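Glutathione S-transferase (Acinetobacter baumannii, PDB 4MP4) probably catalyses the conjugation of glutathione, through its thiol, to electrophilic substrates. Local coordinates at residues A21-V26 with A76-L81; L172-L177 with N190-Q195. All blocks are in the same frame, centred on the assembly; numbering follows the deposited sequence.

Contact 1. Residues A21-V26 with A76-L81; sequences AFTVFV and AILEYL
Val-24 and Ile-77 meet through their methyl branches, CG1 of Val-24 lying 3.7 Å from CG2 of Ile-77. The valine straddles that methyl, since its CG2 also comes to 4.0 Å from Ile-77 CG2, while the two side chains cross at about a right angle. On the isoleucine it is the short branch that does the touching: chi1 of -72° puts CG1 beside the backbone N and leaves CG2 anti to it. Val-24 contributes the largest buried area of any residue in this contact.

The second pair is Thr-23 with Leu-78, again crossed nearly perpendicularly. Thr-23 turns its methyl, not its hydroxyl, to the leucine, and CG2 reaches to 3.8 Å from Leu-78 CD1. Its chi1 of -61° sets OG1 beside its own backbone N, where the hydroxyl is hydrogen-bonded to the carbonyl O of Pro-19, one turn back, and what Thr-23 offers to Leu-78 is a methyl. The CB bond of Leu-78 is directed neither to nor from helix 19-30; with CG beside the backbone N (chi1 -71°) the side chain extends until CD1 meets the threonine methyl. The backbones are closest at Val-24 and Leu-78, whose CA atoms are 6.6 Å apart.

Both helices belong to the thioredoxin-like N-terminal domain and rest on strand 8-13, where Val-24 touches Leu-10 and Leu-81 touches Phe-8. Helix 19-30 turns Phe-22 and Phe-25 to helix 199-215, whose Trp-204 both rings meet, whereas helix 74-84 faces the dimer partner, Tyr-80 packing on Ala-99 of the second subunit.

Contact 2. Residues L172-L177 with N190-Q195; sequences LMLQRL and NYALQQ
From segment 172-177 it is Leu-174 that touches both Tyr-191 and Ala-192. Its CD1 comes to the edge of the tyrosine ring, near the ring plane, at 4.0 Å from Tyr-191 CD2, and the two side chains cross at about a right angle. The same leucine meets Ala-192 closer to the backbone, with Leu-174 CB 4.2 Å from Ala-192 CB. Here the backbones approach most closely, the CA atoms of Leu-174 and Ala-192 being 6.6 Å apart.

One intrahelical contact bears on the aromatic group. A chi1 of 171° carries the Tyr-191 ring away from its backbone N, and Gln-195 CG, one turn on, sits 3.6 Å above one ring face and offset toward the rim.

Polar groups are paired beyond the two segments. Tyr-191 OH is hydrogen-bonded to OD1 of Asp-167 on helix 165-178, so the ring is tied by its hydroxyl to the same helix that its edge touches. Asp-167, near the start of that helix, is consistent with the aspartate of the N-capping box (Ser/Thr-X-X-Asp) of glutathione transferases. Gln-175 OE1 is hydrogen-bonded to NE2 of Gln-179.

Helices 165-178 and 186-196 of the all-helical C-terminal domain are thus joined by buried dispersion contacts between Leu-174, Tyr-191 and Ala-192, and the hydroxyl's bond to Asp-167 adds a directional link between the same two helices.

Contact 1 comes first along the chain and is complete before contact 2 begins. They lie about 19 Å apart between centres, on opposite sides of the centre of the chain, one in the thioredoxin-like N-terminal domain and the other in the helical C-terminal domain. Helix 165-178 bridges them: it carries segment 172-177, and it also packs on helix 19-30, where Phe-22 CD2 lies 3.6 Å from Leu-172 CD1 and Thr-23 touches Ile-165 and Glu-169. Helix 165-178 thus belongs to contact 2 through one part of its surface and to the boundary between the domains through another, consistent with the two-domain architecture of glutathione transferases.

Contact 1. Residues A21-V26 with A76-L81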
ATOM      1  N   ALA A  21      11.712  -5.568   3.088  1.00 18.37           N
ATOM      2  CA  ALA A  21      12.910  -5.344   3.901  1.00 16.15           C
ATOM      3  C   ALA A  21      14.027  -4.900   2.979  1.00 21.18           C
ATOM      4  O   ALA A  21      14.761  -3.957   3.284  1.00 13.90           O
ATOM      5  CB  ALA A  21      13.328  -6.608   4.653  1.00 14.46           C
ATOM      6  N   PHE A  22      14.160  -5.603   1.855  1.00 12.50           N
ATOM      7  CA  PHE A  22      15.110  -5.212   0.823  1.00 20.13           C
ATOM      8  C   PHE A  22      14.965  -3.721   0.475  1.00 17.21           C
ATOM      9  O   PHE A  22      15.938  -2.968   0.461  1.00 17.11           O
ATOM     10  CB  PHE A  22      14.922  -6.098  -0.409  1.00 16.18           C
ATOM     11  CG  PHE A  22      15.473  -5.517  -1.683  1.00 18.63           C
ATOM     12  CD1 PHE A  22      16.834  -5.547  -1.944  1.00 19.24           C
ATOM     13  CD2 PHE A  22      14.627  -4.965  -2.633  1.00  9.95           C
ATOM     14  CE1 PHE A  22      17.344  -5.036  -3.133  1.00 17.48           C
ATOM     15  CE2 PHE A  22      15.132  -4.440  -3.817  1.00 14.27           C
ATOM     16  CZ  PHE A  22      16.493  -4.482  -4.072  1.00  9.78           C
ATOM     17  N   THR A  23      13.732  -3.303   0.247  1.00 14.80           N
ATOM     18  CA  THR A  23      13.420  -1.948  -0.192  1.00 20.87           C
ATOM     19  C   THR A  23      13.794  -0.850   0.826  1.00 24.98           C
ATOM     20  O   THR A  23      14.304   0.219   0.454  1.00 23.23           O
ATOM     21  CB  THR A  23      11.932  -1.873  -0.532  1.00 17.59           C
ATOM     22  OG1 THR A  23      11.658  -2.800  -1.593  1.00 24.51           O
ATOM     23  CG2 THR A  23      11.535  -0.481  -0.948  1.00 12.82           C
ATOM     24  N   VAL A  24      13.558  -1.122   2.105  1.00 21.01           N
ATOM     25  CA  VAL A  24      13.950  -0.194   3.168  1.00 23.14           C
ATOM     26  C   VAL A  24      15.469  -0.133   3.377  1.00 21.50           C
ATOM     27  O   VAL A  24      16.035   0.947   3.582  1.00 26.23           O
ATOM     28  CB  VAL A  24      13.250  -0.527   4.497  1.00 25.02           C
ATOM     29  CG1 VAL A  24      13.730   0.400   5.609  1.00 17.59           C
ATOM     30  CG2 VAL A  24      11.736  -0.440   4.323  1.00 18.76           C
ATOM     31  N   PHE A  25      16.123  -1.289   3.326  1.00 16.05           N
ATOM     32  CA  PHE A  25      17.584  -1.362   3.395  1.00 19.23           C
ATOM     33  C   PHE A  25      18.189  -0.495   2.305  1.00 26.73           C
ATOM     34  O   PHE A  25      19.139   0.276   2.567  1.00 18.16           O
ATOM     35  CB  PHE A  25      18.041  -2.810   3.216  1.00 26.23           C
ATOM     36  CG  PHE A  25      19.538  -2.988   3.085  1.00 25.79           C
ATOM     37  CD1 PHE A  25      20.160  -2.916   1.845  1.00 13.38           C
ATOM     38  CD2 PHE A  25      20.309  -3.297   4.193  1.00 26.43           C
ATOM     39  CE1 PHE A  25      21.534  -3.094   1.723  1.00 13.49           C
ATOM     40  CE2 PHE A  25      21.679  -3.483   4.076  1.00 20.42           C
ATOM     41  CZ  PHE A  25      22.290  -3.392   2.833  1.00 22.12           C
ATOM     42  N   VAL A  26      17.635  -0.617   1.091  1.00 13.47           N
ATOM     43  CA  VAL A  26      18.122   0.166  -0.044  1.00 14.57           C
ATOM     44  C   VAL A  26      17.922   1.661   0.220  1.00 18.49           C
ATOM     45  O   VAL A  26      18.841   2.467   0.030  1.00 19.63           O
ATOM     46  CB  VAL A  26      17.487  -0.254  -1.401  1.00 12.06           C
ATOM     47  CG1 VAL A  26      17.845   0.752  -2.508  1.00 11.91           C
ATOM     48  CG2 VAL A  26      17.915  -1.679  -1.790  1.00 11.31           C
ATOM     49  N   ALA A  76       5.204   3.136   4.423  1.00 18.60           N
ATOM     50  CA  ALA A  76       5.114   3.998   5.588  1.00 16.22           C
ATOM     51  C   ALA A  76       6.514   4.347   6.062  1.00 21.38           C
ATOM     52  O   ALA A  76       6.812   5.511   6.328  1.00 19.55           O
ATOM     53  CB  ALA A  76       4.342   3.308   6.701  1.00 18.82           C
ATOM     54  N   ILE A  77       7.370   3.330   6.177  1.00 23.77           N
ATOM     55  CA  ILE A  77       8.728   3.536   6.662  1.00 21.19           C
ATOM     56  C   ILE A  77       9.495   4.494   5.756  1.00 24.28           C
ATOM     57  O   ILE A  77      10.138   5.430   6.244  1.00 21.46           O
ATOM     58  CB  ILE A  77       9.495   2.200   6.836  1.00 26.01           C
ATOM     59  CG1 ILE A  77       8.944   1.426   8.041  1.00 21.10           C
ATOM     60  CG2 ILE A  77      10.983   2.449   7.031  1.00 18.80           C
ATOM     61  CD1 ILE A  77       9.388  -0.015   8.110  1.00 18.23           C
ATOM     62  N   LEU A  78       9.396   4.282   4.444  1.00 18.68           N
ATOM     63  CA  LEU A  78      10.066   5.157   3.480  1.00 23.90           C
ATOM     64  C   LEU A  78       9.603   6.614   3.602  1.00 27.03           C
ATOM     65  O   LEU A  78      10.425   7.537   3.705  1.00 23.72           O
ATOM     66  CB  LEU A  78       9.879   4.647   2.039  1.00 21.33           C
ATOM     67  CG  LEU A  78      10.649   3.377   1.687  1.00 24.33           C
ATOM     68  CD1 LEU A  78      10.103   2.716   0.439  1.00 15.27           C
ATOM     69  CD2 LEU A  78      12.123   3.702   1.524  1.00 27.13           C
ATOM     70  N   GLU A  79       8.285   6.802   3.605  1.00 24.43           N
ATOM     71  CA  GLU A  79       7.679   8.119   3.742  1.00 25.57           C
ATOM     72  C   GLU A  79       8.219   8.829   4.990  1.00 27.97           C
ATOM     73  O   GLU A  79       8.527  10.029   4.979  1.00 25.76           O
ATOM     74  CB  GLU A  79       6.157   7.978   3.805  1.00 29.51           C
ATOM     75  CG  GLU A  79       5.400   8.947   2.919  1.00 36.74           C
ATOM     76  CD  GLU A  79       5.386   8.534   1.464  1.00 49.86           C
ATOM     77  OE1 GLU A  79       4.482   7.765   1.083  1.00 62.59           O
ATOM     78  OE2 GLU A  79       6.260   8.987   0.695  1.00 55.42           O
ATOM     79  N   TYR A  80       8.366   8.055   6.057  1.00 27.54           N
ATOM     80  CA  TYR A  80       8.861   8.553   7.330  1.00 27.51           C
ATOM     81  C   TYR A  80      10.321   8.991   7.231  1.00 31.04           C
ATOM     82  O   TYR A  80      10.733   9.983   7.833  1.00 33.39           O
ATOM     83  CB  TYR A  80       8.679   7.452   8.371  1.00 22.74           C
ATOM     84  CG  TYR A  80       9.303   7.722   9.687  1.00 22.18           C
ATOM     85  CD1 TYR A  80       8.828   8.738  10.498  1.00 33.46           C
ATOM     86  CD2 TYR A  80      10.357   6.957  10.137  1.00 25.96           C
ATOM     87  CE1 TYR A  80       9.394   8.995  11.715  1.00 31.39           C
ATOM     88  CE2 TYR A  80      10.935   7.208  11.364  1.00 29.53           C
ATOM     89  CZ  TYR A  80      10.450   8.228  12.147  1.00 34.98           C
ATOM     90  OH  TYR A  80      11.019   8.484  13.374  1.00 47.97           O
ATOM     91  N   LEU A  81      11.095   8.255   6.445  1.00 33.38           N
ATOM     92  CA  LEU A  81      12.493   8.573   6.220  1.00 24.92           C
ATOM     93  C   LEU A  81      12.657   9.841   5.375  1.00 29.84           C
ATOM     94  O   LEU A  81      13.565  10.643   5.619  1.00 26.16           O
ATOM     95  CB  LEU A  81      13.208   7.384   5.558  1.00 26.75           C
ATOM     96  CG  LEU A  81      13.483   6.149   6.437  1.00 29.69           C
ATOM     97  CD1 LEU A  81      14.342   5.109   5.698  1.00 20.51           C
ATOM     98  CD2 LEU A  81      14.134   6.544   7.755  1.00 22.35           C
TER

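Contact 2. Residues L172-L177 with N190-Q195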
ATOM      1  N   LEU A 172      13.190  -5.657  -8.865  1.00 15.02           N
ATOM      2  CA  LEU A 172      13.002  -6.880  -8.091  1.00 15.84           C
ATOM      3  C   LEU A 172      11.801  -7.647  -8.643  1.00 13.82           C
ATOM      4  O   LEU A 172      11.854  -8.863  -8.810  1.00 15.44           O
ATOM      5  CB  LEU A 172      12.867  -6.608  -6.586  1.00  7.01           C
ATOM      6  CG  LEU A 172      12.631  -7.882  -5.761  1.00 22.29           C
ATOM      7  CD1 LEU A 172      13.289  -7.772  -4.379  1.00 12.06           C
ATOM      8  CD2 LEU A 172      11.103  -8.274  -5.652  1.00  7.35           C
ATOM      9  N   MET A 173      10.730  -6.921  -8.937  1.00 20.20           N
ATOM     10  CA  MET A 173       9.527  -7.514  -9.517  1.00 15.50           C
ATOM     11  C   MET A 173       9.853  -8.212 -10.816  1.00 18.81           C
ATOM     12  O   MET A 173       9.442  -9.353 -11.023  1.00 19.85           O
ATOM     13  CB  MET A 173       8.448  -6.456  -9.752  1.00 15.04           C
ATOM     14  CG  MET A 173       7.090  -7.039 -10.072  1.00 16.55           C
ATOM     15  SD  MET A 173       6.370  -8.111  -8.786  1.00 17.69           S
ATOM     16  CE  MET A 173       5.605  -6.941  -7.676  1.00  8.59           C
ATOM     17  N   LEU A 174      10.598  -7.537 -11.686  1.00  9.11           N
ATOM     18  CA  LEU A 174      10.982  -8.138 -12.963  1.00 14.28           C
ATOM     19  C   LEU A 174      11.904  -9.353 -12.773  1.00 19.33           C
ATOM     20  O   LEU A 174      11.830 -10.324 -13.528  1.00 16.32           O
ATOM     21  CB  LEU A 174      11.632  -7.097 -13.878  1.00 17.24           C
ATOM     22  CG  LEU A 174      10.727  -6.030 -14.497  1.00 15.83           C
ATOM     23  CD1 LEU A 174      11.560  -4.889 -15.067  1.00 12.73           C
ATOM     24  CD2 LEU A 174       9.897  -6.650 -15.587  1.00 13.83           C
ATOM     25  N   GLN A 175      12.746  -9.293 -11.743  1.00 19.98           N
ATOM     26  CA  GLN A 175      13.702 -10.342 -11.450  1.00 19.12           C
ATOM     27  C   GLN A 175      13.014 -11.644 -11.063  1.00 21.56           C
ATOM     28  O   GLN A 175      13.562 -12.724 -11.281  1.00 23.76           O
ATOM     29  CB  GLN A 175      14.684  -9.897 -10.359  1.00 23.03           C
ATOM     30  CG  GLN A 175      15.875  -9.055 -10.881  1.00 22.67           C
ATOM     31  CD  GLN A 175      16.905  -9.882 -11.658  1.00 20.29           C
ATOM     32  OE1 GLN A 175      16.560 -10.637 -12.565  1.00 26.43           O
ATOM     33  NE2 GLN A 175      18.168  -9.746 -11.292  1.00 18.36           N
ATOM     34  N   ARG A 176      11.811 -11.537 -10.508  1.00 17.94           N
ATOM     35  CA  ARG A 176      11.010 -12.709 -10.170  1.00 18.43           C
ATOM     36  C   ARG A 176      10.778 -13.531 -11.424  1.00 16.57           C
ATOM     37  O   ARG A 176      10.703 -14.754 -11.382  1.00 19.44           O
ATOM     38  CB  ARG A 176       9.649 -12.302  -9.562  1.00 15.31           C
ATOM     39  CG  ARG A 176       9.763 -11.438  -8.335  1.00  7.30           C
ATOM     40  CD  ARG A 176       8.410 -10.896  -7.854  1.00 17.33           C
ATOM     41  NE  ARG A 176       7.930 -11.762  -6.795  1.00 28.50           N
ATOM     42  CZ  ARG A 176       7.755 -11.395  -5.539  1.00 22.22           C
ATOM     43  NH1 ARG A 176       7.955 -10.146  -5.177  1.00 17.05           N
ATOM     44  NH2 ARG A 176       7.342 -12.287  -4.657  1.00 29.18           N
ATOM     45  N   LEU A 177      10.689 -12.847 -12.551  1.00 16.62           N
ATOM     46  CA  LEU A 177      10.443 -13.500 -13.822  1.00 14.41           C
ATOM     47  C   LEU A 177      11.753 -13.891 -14.498  1.00 21.85           C
ATOM     48  O   LEU A 177      11.924 -15.019 -14.972  1.00 27.04           O
ATOM     49  CB  LEU A 177       9.659 -12.552 -14.717  1.00 15.07           C
ATOM     50  CG  LEU A 177       8.189 -12.383 -14.359  1.00 19.14           C
ATOM     51  CD1 LEU A 177       7.600 -11.201 -15.116  1.00 22.09           C
ATOM     52  CD2 LEU A 177       7.437 -13.675 -14.691  1.00 20.08           C
ATOM     53  N   ASN A 190      17.725  -5.657 -19.658  1.00 19.59           N
ATOM     54  CA  ASN A 190      18.746  -4.620 -19.565  1.00 34.46           C
ATOM     55  C   ASN A 190      18.470  -3.630 -18.430  1.00 30.47           C
ATOM     56  O   ASN A 190      19.365  -3.338 -17.638  1.00 23.97           O
ATOM     57  CB  ASN A 190      18.906  -3.884 -20.902  1.00 35.27           C
ATOM     58  CG  ASN A 190      19.581  -4.741 -21.961  1.00 50.09           C
ATOM     59  OD1 ASN A 190      20.354  -5.655 -21.648  1.00 47.32           O
ATOM     60  ND2 ASN A 190      19.297  -4.444 -23.227  1.00 58.75           N
ATOM     61  N   TYR A 191      17.229  -3.136 -18.352  1.00 25.05           N
ATOM     62  CA  TYR A 191      16.812  -2.249 -17.270  1.00 20.88           C
ATOM     63  C   TYR A 191      16.998  -2.900 -15.910  1.00 17.29           C
ATOM     64  O   TYR A 191      17.609  -2.329 -15.010  1.00 17.96           O
ATOM     65  CB  TYR A 191      15.337  -1.852 -17.412  1.00 28.16           C
ATOM     66  CG  TYR A 191      14.815  -1.102 -16.197  1.00 22.53           C
ATOM     67  CD1 TYR A 191      15.187   0.219 -15.960  1.00 22.44           C
ATOM     68  CD2 TYR A 191      13.955  -1.714 -15.292  1.00 16.40           C
ATOM     69  CE1 TYR A 191      14.725   0.906 -14.858  1.00 22.20           C
ATOM     70  CE2 TYR A 191      13.476  -1.035 -14.189  1.00 23.69           C
ATOM     71  CZ  TYR A 191      13.869   0.278 -13.966  1.00 24.80           C
ATOM     72  OH  TYR A 191      13.415   0.969 -12.858  1.00 19.36           O
ATOM     73  N   ALA A 192      16.459  -4.102 -15.766  1.00 18.86           N
ATOM     74  CA  ALA A 192      16.514  -4.799 -14.490  1.00 20.09           C
ATOM     75  C   ALA A 192      17.953  -5.118 -14.077  1.00 18.11           C
ATOM     76  O   ALA A 192      18.320  -4.899 -12.937  1.00 18.27           O
ATOM     77  CB  ALA A 192      15.682  -6.059 -14.554  1.00 21.17           C
ATOM     78  N   LEU A 193      18.769  -5.613 -15.012  1.00 20.53           N
ATOM     79  CA  LEU A 193      20.146  -5.990 -14.695  1.00 20.36           C
ATOM     80  C   LEU A 193      20.939  -4.790 -14.219  1.00 24.39           C
ATOM     81  O   LEU A 193      21.680  -4.859 -13.247  1.00 34.10           O
ATOM     82  CB  LEU A 193      20.853  -6.630 -15.900  1.00 26.23           C
ATOM     83  CG  LEU A 193      22.397  -6.597 -15.817  1.00 34.02           C
ATOM     84  CD1 LEU A 193      22.969  -7.524 -14.721  1.00 27.73           C
ATOM     85  CD2 LEU A 193      23.069  -6.872 -17.174  1.00 39.46           C
ATOM     86  N   GLN A 194      20.773  -3.684 -14.920  1.00 22.69           N
ATOM     87  CA  GLN A 194      21.442  -2.465 -14.541  1.00 23.52           C
ATOM     88  C   GLN A 194      20.979  -2.012 -13.161  1.00 27.63           C
ATOM     89  O   GLN A 194      21.789  -1.611 -12.325  1.00 36.92           O
ATOM     90  CB  GLN A 194      21.205  -1.378 -15.584  1.00 23.96           C
ATOM     91  CG  GLN A 194      21.592  -0.012 -15.081  1.00 39.93           C
ATOM     92  CD  GLN A 194      21.524   1.061 -16.147  1.00 51.80           C
ATOM     93  OE1 GLN A 194      21.749   2.236 -15.860  1.00 57.99           O
ATOM     94  NE2 GLN A 194      21.222   0.666 -17.384  1.00 50.80           N
ATOM     95  N   GLN A 195      19.679  -2.083 -12.909  1.00 21.02           N
ATOM     96  CA  GLN A 195      19.183  -1.710 -11.594  1.00 19.47           C
ATOM     97  C   GLN A 195      19.789  -2.578 -10.493  1.00 22.01           C
ATOM     98  O   GLN A 195      20.061  -2.101  -9.395  1.00 21.44           O
ATOM     99  CB  GLN A 195      17.651  -1.731 -11.548  1.00 14.89           C
ATOM    100  CG  GLN A 195      17.013  -0.650 -12.441  1.00 21.31           C
ATOM    101  CD  GLN A 195      17.612   0.743 -12.205  1.00 21.93           C
ATOM    102  OE1 GLN A 195      17.955   1.092 -11.079  1.00 17.01           O
ATOM    103  NE2 GLN A 195      17.733   1.535 -13.267  1.00 25.06           N
TER